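Local coordinates for PBP5 (Haemophilus influenzae, PDB 3A3J), which removes the terminal D-alanine from cell-wall peptide precursors as a serine D-alanyl-D-alanine carboxypeptidase related to the beta-lactamases, at residues 188-193 with 241-246; 268-271 with 277-280. One frame throughout, in Å; residues are numbered along the deposited sequence.

Contact 1 of 2, residues 188-193 with 241-246; sequences NGLLWD and ESKKLL
A salt bridge between Asp193 and Lys243, backed by a small apolar touch from Leu190, joins the loop between strands 182-185 and 197-206, at a 3-10 turn and the residue after it, to helix 235-252. The ammonium sits on the syn side of Asp193 OD2, 17° out of the carboxylate plane; the 2.5 Å from Asp193 OD2 to Lys243 NZ is shorter than usual and its exact value doubtful. The two side chains reach toward each other from opposite directions. With CG anti to the backbone N (chi1 -178°) and the chain extended beyond it, the lysine spans the distance from the helix to the loop. Thr195 closes the polar cluster, its OG1 hydrogen-bonded to both Lys243 NZ and Asp193 OD1, so each charged group has a second partner.

Leu190 works beside the ion pair. Its CD1 branch packs on Ser242 CB at 3.9 Å, while CD2 comes within 4.3 Å of Lys243 CB. The hydroxyl of Ser242 is bonded to the carbonyl of Arg238 on its own helix. Leu190 and Ser242 both also touch Leu213 of strand 210-218, placing the contact where a helix covers the antiparallel sheet, as in the penicillin-binding and beta-lactamase fold.

Contact 2 of 2, residues 268-271 with 277-280; sequences QRVY and SVKL
Gln268 and Val278 pair backbone to backbone across the beta hairpin of strands 264-271 and 277-281, as an antiparallel hydrogen-bonded pair. Gln268 N gives to Val278 O at 2.6 Å, with an N-H...O angle of 161° and the donor nearly in line with the C=O. The return bond, Val278 N to Gln268 O at 2.7 Å, is more bent (141°) and approaches from slightly outside the carbonyl plane.

The face that carries Gln268 and Val278 is the packed one. There CG2 of Val270 presses on CG1 of Val278 at 3.5 Å, closer than carbons usually sit. This CG1 occupies the position between backbone N and carbonyl carbon (chi1 74°), from which it reaches the neighbouring strand. On the same face Leu280 lays its CD1 branch against Gln268 CB, 3.6 Å away, the two side chains running at a slant to each other. Leu309 touches both Gln268 and Val278, and Val338 and Leu336 of strand 329-338 meet Val278 and Leu280.

These strands are neighbours in the mixed beta sheet of the C-terminal domain, with strand 329-338 flanking 277-281 and the short strand 309-310 flanking 264-271. Toward the hairpin turn a further backbone bond links Val270 to Asn276.

Away from that face little side-chain contact is made beyond Ser277. Arg269 and Ser277 form a non-hydrogen-bonded pair with CA atoms 4.1 Å apart, yet their side chains diverge, and the exposed arginine points away from the partner strand. Ser277 CB lies beside Gln268 O, 3.3 Å away, while Ser277 OG is hydrogen-bonded to Glu267. Lys279 also points away from the opposite strand.

The two contacts follow each other along the chain: contact 1 is complete by residue 246, some twenty residues before contact 2 opens. They share no sheet or helix. Their centres are 50 Å apart, their nearest atoms about 34 Å, and they lie on opposite sides of the chain's centre. Contact 1 belongs to the D-alanyl-D-alanine carboxypeptidase part, where Ser242 is about 11 Å, side chain to side chain, from the probable substrate-binding Lys202. Contact 2 lies in the C-terminal domain, away from the annotated sites. Helix 235-252, which carries half of contact 1, runs directly into strand 253-259, leading the chain from the catalytic part toward the hairpin of contact 2.

Contact 1 of 2, residues 188-193 with 241-246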
loop_
_atom_site.group_PDB
_atom_site.type_symbol
_atom_site.label_atom_id
_atom_site.label_comp_id
_atom_site.label_asym_id
_atom_site.label_seq_id
_atom_site.Cartn_x
_atom_site.Cartn_y
_atom_site.Cartn_z
ATOM N N ASN A 188 2.843 12.646 11.187
ATOM C CA ASN A 188 2.892 11.242 11.680
ATOM C C ASN A 188 3.943 11.207 12.832
ATOM O O ASN A 188 5.169 11.151 12.559
ATOM C CB ASN A 188 3.272 10.284 10.502
ATOM C CG ASN A 188 3.503 8.885 10.960
ATOM O OD1 ASN A 188 3.345 8.566 12.162
ATOM N ND2 ASN A 188 3.905 8.011 10.026
ATOM N N GLY A 189 3.481 11.393 14.077
ATOM C CA GLY A 189 4.428 11.427 15.239
ATOM C C GLY A 189 5.343 10.185 15.291
ATOM O O GLY A 189 6.477 10.226 15.786
ATOM N N LEU A 190 4.866 9.066 14.752
ATOM C CA LEU A 190 5.642 7.787 14.867
ATOM C C LEU A 190 6.985 7.869 14.192
ATOM O O LEU A 190 7.879 7.059 14.429
ATOM C CB LEU A 190 4.815 6.572 14.440
ATOM C CG LEU A 190 3.571 6.349 15.303
ATOM C CD1 LEU A 190 2.773 5.170 14.759
ATOM C CD2 LEU A 190 3.890 6.080 16.794
ATOM N N LEU A 191 7.192 8.872 13.365
ATOM C CA LEU A 191 8.484 8.987 12.708
ATOM C C LEU A 191 9.553 9.426 13.717
ATOM O O LEU A 191 10.761 9.374 13.432
ATOM C CB LEU A 191 8.421 10.021 11.600
ATOM C CG LEU A 191 7.518 9.813 10.352
ATOM C CD1 LEU A 191 7.481 11.156 9.434
ATOM C CD2 LEU A 191 7.976 8.638 9.540
ATOM N N TRP A 192 9.119 9.976 14.848
ATOM C CA TRP A 192 10.103 10.399 15.838
ATOM C C TRP A 192 10.356 9.231 16.836
ATOM O O TRP A 192 11.195 9.358 17.724
ATOM C CB TRP A 192 9.607 11.644 16.598
ATOM C CG TRP A 192 9.792 12.868 15.816
ATOM C CD1 TRP A 192 10.874 13.693 15.842
ATOM C CD2 TRP A 192 8.903 13.385 14.787
ATOM N NE1 TRP A 192 10.692 14.741 14.930
ATOM C CE2 TRP A 192 9.509 14.557 14.256
ATOM C CE3 TRP A 192 7.690 12.944 14.237
ATOM C CZ2 TRP A 192 8.907 15.339 13.225
ATOM C CZ3 TRP A 192 7.055 13.760 13.222
ATOM C CH2 TRP A 192 7.675 14.932 12.751
ATOM N N ASP A 193 9.625 8.122 16.715
ATOM C CA ASP A 193 9.712 7.086 17.730
ATOM C C ASP A 193 10.876 6.169 17.475
ATOM O O ASP A 193 10.798 5.287 16.610
ATOM C CB ASP A 193 8.398 6.332 17.834
ATOM C CG ASP A 193 8.331 5.452 19.082
ATOM O OD1 ASP A 193 9.397 5.142 19.633
ATOM O OD2 ASP A 193 7.211 5.048 19.469
ATOM N N GLU A 241 -2.561 3.540 19.225
ATOM C CA GLU A 241 -3.227 2.369 18.690
ATOM C C GLU A 241 -2.454 1.776 17.493
ATOM O O GLU A 241 -2.431 0.564 17.309
ATOM C CB GLU A 241 -4.647 2.688 18.293
ATOM C CG GLU A 241 -5.463 3.228 19.415
ATOM C CD GLU A 241 -5.344 2.303 20.637
ATOM O OE1 GLU A 241 -5.881 1.183 20.597
ATOM O OE2 GLU A 241 -4.736 2.677 21.646
ATOM N N SER A 242 -1.802 2.625 16.700
ATOM C CA SER A 242 -1.105 2.111 15.558
ATOM C C SER A 242 0.098 1.344 16.053
ATOM O O SER A 242 0.378 0.239 15.571
ATOM C CB SER A 242 -0.654 3.221 14.610
ATOM O OG SER A 242 -1.771 3.648 13.868
ATOM N N LYS A 243 0.882 1.998 16.913
ATOM C CA LYS A 243 2.062 1.359 17.506
ATOM C C LYS A 243 1.660 0.044 18.203
ATOM O O LYS A 243 2.356 -0.950 18.108
ATOM C CB LYS A 243 2.750 2.328 18.471
ATOM C CG LYS A 243 4.001 1.751 19.096
ATOM C CD LYS A 243 4.927 2.843 19.650
ATOM C CE LYS A 243 5.896 2.189 20.666
ATOM N NZ LYS A 243 7.138 3.010 20.946
ATOM N N LYS A 244 0.503 0.018 18.844
ATOM C CA LYS A 244 0.007 -1.214 19.426
ATOM C C LYS A 244 -0.166 -2.349 18.370
ATOM O O LYS A 244 0.181 -3.541 18.616
ATOM C CB LYS A 244 -1.328 -0.976 20.136
ATOM C CG LYS A 244 -1.201 -0.554 21.630
ATOM C CD LYS A 244 -2.545 -0.448 22.352
ATOM C CE LYS A 244 -2.556 0.723 23.379
ATOM N NZ LYS A 244 -3.952 0.933 23.789
ATOM N N LEU A 245 -0.797 -2.016 17.235
ATOM C CA LEU A 245 -0.956 -2.991 16.147
ATOM C C LEU A 245 0.391 -3.444 15.634
ATOM O O LEU A 245 0.639 -4.653 15.493
ATOM C CB LEU A 245 -1.754 -2.396 15.003
ATOM C CG LEU A 245 -3.231 -2.394 15.370
ATOM C CD1 LEU A 245 -3.963 -1.480 14.336
ATOM C CD2 LEU A 245 -3.812 -3.840 15.281
ATOM N N LEU A 246 1.281 -2.497 15.369
ATOM C CA LEU A 246 2.519 -2.866 14.754
ATOM C C LEU A 246 3.342 -3.825 15.694
ATOM O O LEU A 246 3.811 -4.881 15.250
ATOM C CB LEU A 246 3.292 -1.618 14.375
ATOM C CG LEU A 246 2.579 -0.733 13.331
ATOM C CD1 LEU A 246 3.363 0.577 13.162
ATOM C CD2 LEU A 246 2.445 -1.480 11.974
#

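Contact 2 of 2, residues 268-271 with 277-280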
loop_
_atom_site.group_PDB
_atom_site.type_symbol
_atom_site.label_atom_id
_atom_site.label_comp_id
_atom_site.label_asym_id
_atom_site.label_seq_id
_atom_site.Cartn_x
_atom_site.Cartn_y
_atom_site.Cartn_z
ATOM N N GLN A 268 8.885 -33.193 -12.628
ATOM C CA GLN A 268 7.699 -34.014 -12.679
ATOM C C GLN A 268 7.636 -34.770 -14.020
ATOM O O GLN A 268 7.973 -34.211 -15.092
ATOM C CB GLN A 268 6.491 -33.090 -12.584
ATOM C CG GLN A 268 5.180 -33.787 -12.608
ATOM C CD GLN A 268 4.659 -34.064 -11.220
ATOM O OE1 GLN A 268 5.398 -34.001 -10.229
ATOM N NE2 GLN A 268 3.363 -34.364 -11.132
ATOM N N ARG A 269 7.174 -36.023 -13.966
ATOM C CA ARG A 269 7.151 -36.869 -15.151
ATOM C C ARG A 269 6.081 -36.285 -16.091
ATOM O O ARG A 269 5.069 -35.782 -15.637
ATOM C CB ARG A 269 6.820 -38.318 -14.720
ATOM C CG ARG A 269 6.200 -39.190 -15.831
ATOM C CD ARG A 269 6.415 -40.730 -15.633
ATOM N NE ARG A 269 7.140 -41.313 -16.782
ATOM C CZ ARG A 269 7.243 -42.619 -17.076
ATOM N NH1 ARG A 269 6.658 -43.547 -16.333
ATOM N NH2 ARG A 269 7.938 -43.004 -18.143
ATOM N N VAL A 270 6.304 -36.337 -17.387
ATOM C CA VAL A 270 5.298 -35.908 -18.385
ATOM C C VAL A 270 4.972 -37.060 -19.396
ATOM O O VAL A 270 5.887 -37.764 -19.863
ATOM C CB VAL A 270 5.827 -34.718 -19.188
ATOM C CG1 VAL A 270 4.751 -34.204 -20.213
ATOM C CG2 VAL A 270 6.199 -33.608 -18.223
ATOM N N TYR A 271 3.699 -37.223 -19.757
ATOM C CA TYR A 271 3.308 -38.313 -20.662
ATOM C C TYR A 271 3.202 -37.817 -22.086
ATOM O O TYR A 271 2.595 -36.759 -22.357
ATOM C CB TYR A 271 1.978 -38.938 -20.206
ATOM C CG TYR A 271 2.210 -39.742 -18.966
ATOM C CD1 TYR A 271 2.161 -39.152 -17.716
ATOM C CD2 TYR A 271 2.598 -41.063 -19.058
ATOM C CE1 TYR A 271 2.435 -39.880 -16.572
ATOM C CE2 TYR A 271 2.863 -41.807 -17.958
ATOM C CZ TYR A 271 2.777 -41.211 -16.694
ATOM O OH TYR A 271 3.039 -41.973 -15.574
ATOM N N SER A 277 10.346 -35.547 -18.590
ATOM C CA SER A 277 9.969 -34.844 -17.354
ATOM C C SER A 277 9.970 -33.348 -17.590
ATOM O O SER A 277 10.322 -32.885 -18.675
ATOM C CB SER A 277 10.948 -35.161 -16.258
ATOM O OG SER A 277 12.176 -34.596 -16.651
ATOM N N VAL A 278 9.529 -32.604 -16.572
ATOM C CA VAL A 278 9.445 -31.136 -16.655
ATOM C C VAL A 278 9.720 -30.564 -15.270
ATOM O O VAL A 278 9.450 -31.218 -14.243
ATOM C CB VAL A 278 8.126 -30.619 -17.313
ATOM C CG1 VAL A 278 6.946 -30.735 -16.428
ATOM C CG2 VAL A 278 8.285 -29.184 -17.743
ATOM N N LYS A 279 10.325 -29.370 -15.263
ATOM C CA LYS A 279 10.661 -28.663 -14.045
ATOM C C LYS A 279 9.464 -27.853 -13.645
ATOM O O LYS A 279 8.782 -27.284 -14.499
ATOM C CB LYS A 279 11.869 -27.769 -14.312
ATOM C CG LYS A 279 13.156 -28.566 -14.412
ATOM C CD LYS A 279 13.447 -29.233 -13.044
ATOM C CE LYS A 279 14.943 -29.311 -12.707
ATOM N NZ LYS A 279 15.423 -30.709 -12.839
ATOM N N LEU A 280 9.177 -27.835 -12.358
ATOM C CA LEU A 280 8.081 -27.057 -11.807
ATOM C C LEU A 280 8.652 -25.967 -10.901
ATOM O O LEU A 280 9.744 -26.125 -10.364
ATOM C CB LEU A 280 7.169 -27.969 -10.967
ATOM C CG LEU A 280 6.573 -29.205 -11.720
ATOM C CD1 LEU A 280 5.713 -30.015 -10.812
ATOM C CD2 LEU A 280 5.851 -28.809 -13.050
#